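Local coordinates for transcription termination factor FttA (Pyrococcus horikoshii, PDB 3AF6), which probably terminates transcription across the archaeal genome through zinc-dependent endonucleolytic cleavage of RNA at the polymerase exit channel, then 5'-3' degradation of the released RNA, at residues A[76-81]-A[135-140]; A[343-348]-A[433-438]. All coordinates share one frame; numbering follows the deposited sequence.

Interaction 1 of 2, residues A[76-81]-A[135-140]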
# COMPACT_ATOMS: atom_id res chain seq x y z
N PRO A 76 -28.94 14.13 -3.27
CA PRO A 76 -29.10 12.67 -3.15
C PRO A 76 -30.55 12.23 -3.31
O PRO A 76 -30.86 11.04 -3.25
CB PRO A 76 -28.55 12.38 -1.75
CG PRO A 76 -28.88 13.63 -1.00
CD PRO A 76 -28.50 14.71 -1.99
N GLU A 77 -31.43 13.20 -3.51
CA GLU A 77 -32.86 12.95 -3.69
C GLU A 77 -33.18 12.71 -5.16
O GLU A 77 -33.96 11.82 -5.50
CB GLU A 77 -33.65 14.15 -3.16
CG GLU A 77 -35.16 13.97 -3.17
CD GLU A 77 -35.88 15.15 -2.55
OE1 GLU A 77 -37.13 15.13 -2.50
OE2 GLU A 77 -35.20 16.10 -2.10
N VAL A 78 -32.56 13.50 -6.03
CA VAL A 78 -32.77 13.37 -7.47
C VAL A 78 -31.98 12.17 -8.00
O VAL A 78 -31.41 12.21 -9.09
CB VAL A 78 -32.32 14.66 -8.21
CG1 VAL A 78 -30.83 14.87 -8.05
CG2 VAL A 78 -32.70 14.59 -9.68
N LEU A 79 -31.96 11.09 -7.22
CA LEU A 79 -31.26 9.86 -7.59
C LEU A 79 -32.22 8.73 -7.92
O LEU A 79 -33.39 8.76 -7.54
CB LEU A 79 -30.33 9.41 -6.45
CG LEU A 79 -29.09 10.24 -6.11
CD1 LEU A 79 -28.41 9.66 -4.87
CD2 LEU A 79 -28.12 10.24 -7.29
N LEU A 80 -31.71 7.72 -8.63
CA LEU A 80 -32.50 6.56 -9.02
C LEU A 80 -31.87 5.29 -8.44
O LEU A 80 -30.64 5.17 -8.40
CB LEU A 80 -32.57 6.44 -10.55
CG LEU A 80 -33.25 7.56 -11.33
CD1 LEU A 80 -33.18 7.25 -12.82
CD2 LEU A 80 -34.70 7.70 -10.89
N PRO A 81 -32.70 4.33 -7.99
CA PRO A 81 -32.19 3.08 -7.41
C PRO A 81 -31.33 2.25 -8.37
O PRO A 81 -31.58 2.20 -9.58
CB PRO A 81 -33.47 2.35 -6.99
CG PRO A 81 -34.49 2.86 -7.97
CD PRO A 81 -34.17 4.34 -8.03
N LYS A 135 -30.28 11.15 -17.22
CA LYS A 135 -31.23 10.04 -17.08
C LYS A 135 -31.33 9.37 -15.71
O LYS A 135 -32.36 8.75 -15.39
CB LYS A 135 -30.95 8.97 -18.14
CG LYS A 135 -31.31 9.37 -19.56
CD LYS A 135 -32.80 9.62 -19.70
CE LYS A 135 -33.16 10.03 -21.12
NZ LYS A 135 -34.62 10.30 -21.25
N VAL A 136 -30.29 9.48 -14.90
CA VAL A 136 -30.29 8.86 -13.57
C VAL A 136 -29.77 9.82 -12.51
O VAL A 136 -30.09 9.68 -11.32
CB VAL A 136 -29.43 7.58 -13.55
CG1 VAL A 136 -29.99 6.56 -14.54
CG2 VAL A 136 -27.98 7.92 -13.90
N LYS A 137 -28.97 10.79 -12.94
CA LYS A 137 -28.38 11.79 -12.06
C LYS A 137 -27.26 11.20 -11.20
O LYS A 137 -27.17 11.49 -10.01
CB LYS A 137 -29.45 12.42 -11.16
CG LYS A 137 -29.75 13.89 -11.46
CD LYS A 137 -30.35 14.09 -12.85
CE LYS A 137 -30.72 15.55 -13.08
NZ LYS A 137 -31.34 15.77 -14.41
N TRP A 138 -26.42 10.38 -11.81
CA TRP A 138 -25.29 9.77 -11.11
C TRP A 138 -23.99 10.18 -11.79
O TRP A 138 -23.93 10.27 -13.02
CB TRP A 138 -25.40 8.25 -11.09
CG TRP A 138 -26.51 7.73 -10.22
CD1 TRP A 138 -27.84 7.89 -10.42
CD2 TRP A 138 -26.37 6.97 -9.02
NE1 TRP A 138 -28.55 7.28 -9.41
CE2 TRP A 138 -27.67 6.71 -8.53
CE3 TRP A 138 -25.27 6.49 -8.29
CZ2 TRP A 138 -27.90 5.98 -7.36
CZ3 TRP A 138 -25.50 5.77 -7.12
CH2 TRP A 138 -26.81 5.52 -6.67
N ALA A 139 -22.96 10.43 -11.00
CA ALA A 139 -21.66 10.84 -11.52
C ALA A 139 -21.07 9.78 -12.45
O ALA A 139 -20.61 8.73 -11.99
CB ALA A 139 -20.70 11.13 -10.38
N PRO A 140 -21.07 10.04 -13.76
CA PRO A 140 -20.54 9.11 -14.75
C PRO A 140 -19.02 9.08 -14.78
O PRO A 140 -18.38 10.06 -15.15
CB PRO A 140 -21.13 9.63 -16.05
CG PRO A 140 -21.12 11.11 -15.84
CD PRO A 140 -21.64 11.23 -14.42
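The carbonyl oxygen of L80 lies at the edge of the W138 indole, near its plane, with O 3.1 Å from the ring atom NE1. The oxygen faces the rim made by NE1, CE2 and CZ2, and L80 O is 3.0 Å from W138 CZ2. A tryptophan suits this place because its large apolar surface has one polar atom set in the rim. L79 uses the surface: its CD2 methyl stands over the five-membered ring, 3.8 Å from the centroid and only 14° off the ring normal, a CH-pi contact. Its CG lies opposite the carbonyl carbon and beside the backbone N (chi1 -69°), the leucine side chain crosses the indole at about a right angle, and a single methyl meets the ring.

The side chain of L80 turns to V136. Its CD1 lies 3.7 Å from V136 CG1, and the leucine also touches A85 and L88, so a branched apolar chain fills a meeting point of three parts of the chain. Farther out, V78 CG2 rests 3.5 Å from K137 CG. The lysine bends at chi2 (64°), which lays its methylene chain beside the valine while the ammonium end leads away from 76-81.

On the inferred limits of the two KH units, 76-81 runs from KHa into KHb and packs on a loop near the end of KHb, the one that follows helix 130-134. W138 also packs on V111, and through it the linking segment 76-81 is joined to strand 110-115 of KHb. The match of apolar surfaces, methyl to ring and methyl to methyl, with one backbone oxygen at the indole rim, carries the contact, so the fit depends mainly on side-chain shape.

Interaction 2 of 2, residues A[343-348]-A[433-438]. With ZN (zinc ion), chain I.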
# COMPACT_ATOMS: atom_id res chain seq x y z
N GLY A 343 8.41 4.51 -4.76
CA GLY A 343 8.99 3.54 -5.68
C GLY A 343 9.30 2.17 -5.08
O GLY A 343 10.11 1.42 -5.61
N HIS A 344 8.65 1.83 -3.98
CA HIS A 344 8.92 0.55 -3.33
C HIS A 344 8.04 -0.59 -3.86
O HIS A 344 8.55 -1.63 -4.23
CB HIS A 344 8.77 0.71 -1.83
CG HIS A 344 9.06 -0.54 -1.07
ND1 HIS A 344 10.28 -1.16 -1.10
CD2 HIS A 344 8.26 -1.30 -0.28
CE1 HIS A 344 10.23 -2.26 -0.37
NE2 HIS A 344 9.02 -2.37 0.13
N ILE A 345 6.73 -0.39 -3.87
CA ILE A 345 5.79 -1.38 -4.42
C ILE A 345 4.58 -0.60 -4.88
O ILE A 345 4.39 0.55 -4.49
CB ILE A 345 5.29 -2.44 -3.39
CG1 ILE A 345 4.39 -1.76 -2.34
CG2 ILE A 345 6.46 -3.19 -2.77
CD1 ILE A 345 3.67 -2.73 -1.43
N LEU A 346 3.75 -1.25 -5.69
CA LEU A 346 2.54 -0.62 -6.18
C LEU A 346 1.87 0.13 -5.04
O LEU A 346 1.58 -0.45 -3.99
CB LEU A 346 1.58 -1.69 -6.73
CG LEU A 346 0.29 -1.10 -7.34
CD1 LEU A 346 0.62 -0.48 -8.71
CD2 LEU A 346 -0.76 -2.18 -7.48
N GLY A 347 1.64 1.42 -5.23
CA GLY A 347 0.98 2.21 -4.20
C GLY A 347 1.85 2.77 -3.09
O GLY A 347 1.39 3.64 -2.35
N SER A 348 3.09 2.31 -2.97
CA SER A 348 3.97 2.79 -1.89
C SER A 348 4.11 4.31 -1.87
O SER A 348 4.33 4.95 -2.90
CB SER A 348 5.35 2.14 -2.00
OG SER A 348 6.15 2.76 -2.99
N VAL A 433 3.07 -9.47 -2.91
CA VAL A 433 3.26 -8.14 -3.45
C VAL A 433 4.73 -7.72 -3.30
O VAL A 433 5.36 -8.00 -2.28
CB VAL A 433 2.39 -7.11 -2.71
CG1 VAL A 433 2.51 -5.75 -3.39
CG2 VAL A 433 0.96 -7.57 -2.70
N GLY A 434 5.26 -7.04 -4.30
CA GLY A 434 6.65 -6.62 -4.23
C GLY A 434 7.56 -7.39 -5.18
O GLY A 434 7.35 -7.37 -6.39
N ARG A 435 8.57 -8.08 -4.64
CA ARG A 435 9.51 -8.84 -5.45
C ARG A 435 8.86 -9.77 -6.47
O ARG A 435 9.37 -9.91 -7.59
CB ARG A 435 10.46 -9.66 -4.56
CG ARG A 435 11.33 -8.87 -3.57
CD ARG A 435 11.84 -7.54 -4.13
NE ARG A 435 10.85 -6.47 -3.95
CZ ARG A 435 10.61 -5.51 -4.84
NH1 ARG A 435 11.27 -5.48 -5.99
NH2 ARG A 435 9.69 -4.59 -4.58
N ALA A 436 7.75 -10.41 -6.10
CA ALA A 436 7.08 -11.34 -7.00
C ALA A 436 6.88 -10.75 -8.40
O ALA A 436 7.38 -11.28 -9.38
CB ALA A 436 5.74 -11.77 -6.42
N GLN A 437 6.14 -9.64 -8.49
CA GLN A 437 5.88 -9.01 -9.77
C GLN A 437 7.15 -8.51 -10.47
O GLN A 437 7.23 -8.53 -11.71
CB GLN A 437 4.90 -7.85 -9.60
CG GLN A 437 3.47 -8.28 -9.36
CD GLN A 437 3.21 -8.76 -7.93
OE1 GLN A 437 2.23 -9.45 -7.68
NE2 GLN A 437 4.09 -8.36 -6.99
N GLU A 438 8.13 -8.07 -9.69
CA GLU A 438 9.37 -7.57 -10.26
C GLU A 438 10.13 -8.69 -10.94
O GLU A 438 10.62 -8.53 -12.07
CB GLU A 438 10.25 -6.94 -9.19
CG GLU A 438 11.53 -6.33 -9.74
CD GLU A 438 11.29 -5.06 -10.53
OE1 GLU A 438 10.15 -4.55 -10.53
OE2 GLU A 438 12.25 -4.54 -11.14
ZN ZN I . 7.97 -3.28 2.22
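Apolar contact comes first: I345 sends its two branches to different partners. CD1 meets V433 CG1 at 3.8 Å, the side chains crossing at about a right angle, while CG2 lies 3.7 Å from G434 CA. The first torsion (chi1 68°) sets CG1 between the backbone N and the carbonyl carbon and leaves CG2 directed at the glycine. Glycine suits that position because its backbone angles would jam a CB against the carbonyl O of V433. CG2 also borders the edge of the R435 guanidinium.

Polar contacts involve that same arginine. Its NH2 is 3.2 Å from H344 O, and its NH1 is hydrogen-bonded to F591 O. This is the seam between the metallo-beta-lactamase and beta-CASP domains, with G434 as N-cap of helix 435-447. Within 343-348, a type II turn from I345 to S348 places G347 at its positive-phi position, and S348 OG accepts a 2.8 Å hydrogen bond from H344 N.

Metal binding belongs to H344, whose NE2 is 2.5 Å from zinc; H256 and H258 bind the same ion, and D367, shared with the second zinc, belongs to the site. Zinc at NE2 and G593 O, hydrogen-bonded to ND1, together hold the ring. H258 NE2 is hydrogen-bonded to V433 O, a second-shell acceptor from the beta-CASP segment.

Overall arrangement
Interaction 1 comes first along the chain and closes before interaction 2 opens. Their centres are 38 Å apart and their nearest atoms about 23 Å, so they neither touch nor share a helix or strand. Interaction 1 lies within the KH region at the periphery, its centre about 32 Å from that of the chain. Interaction 2 is buried, about 9 Å from the chain centre, and joins the loop between strands 335-341 and 349-355, in one of the two sheets of the metallo-beta-lactamase domain, to the start of the beta-CASP helix 435-447. One therefore belongs to the module that, as a KH domain, probably contacts RNA, the other to the zinc nuclease centre.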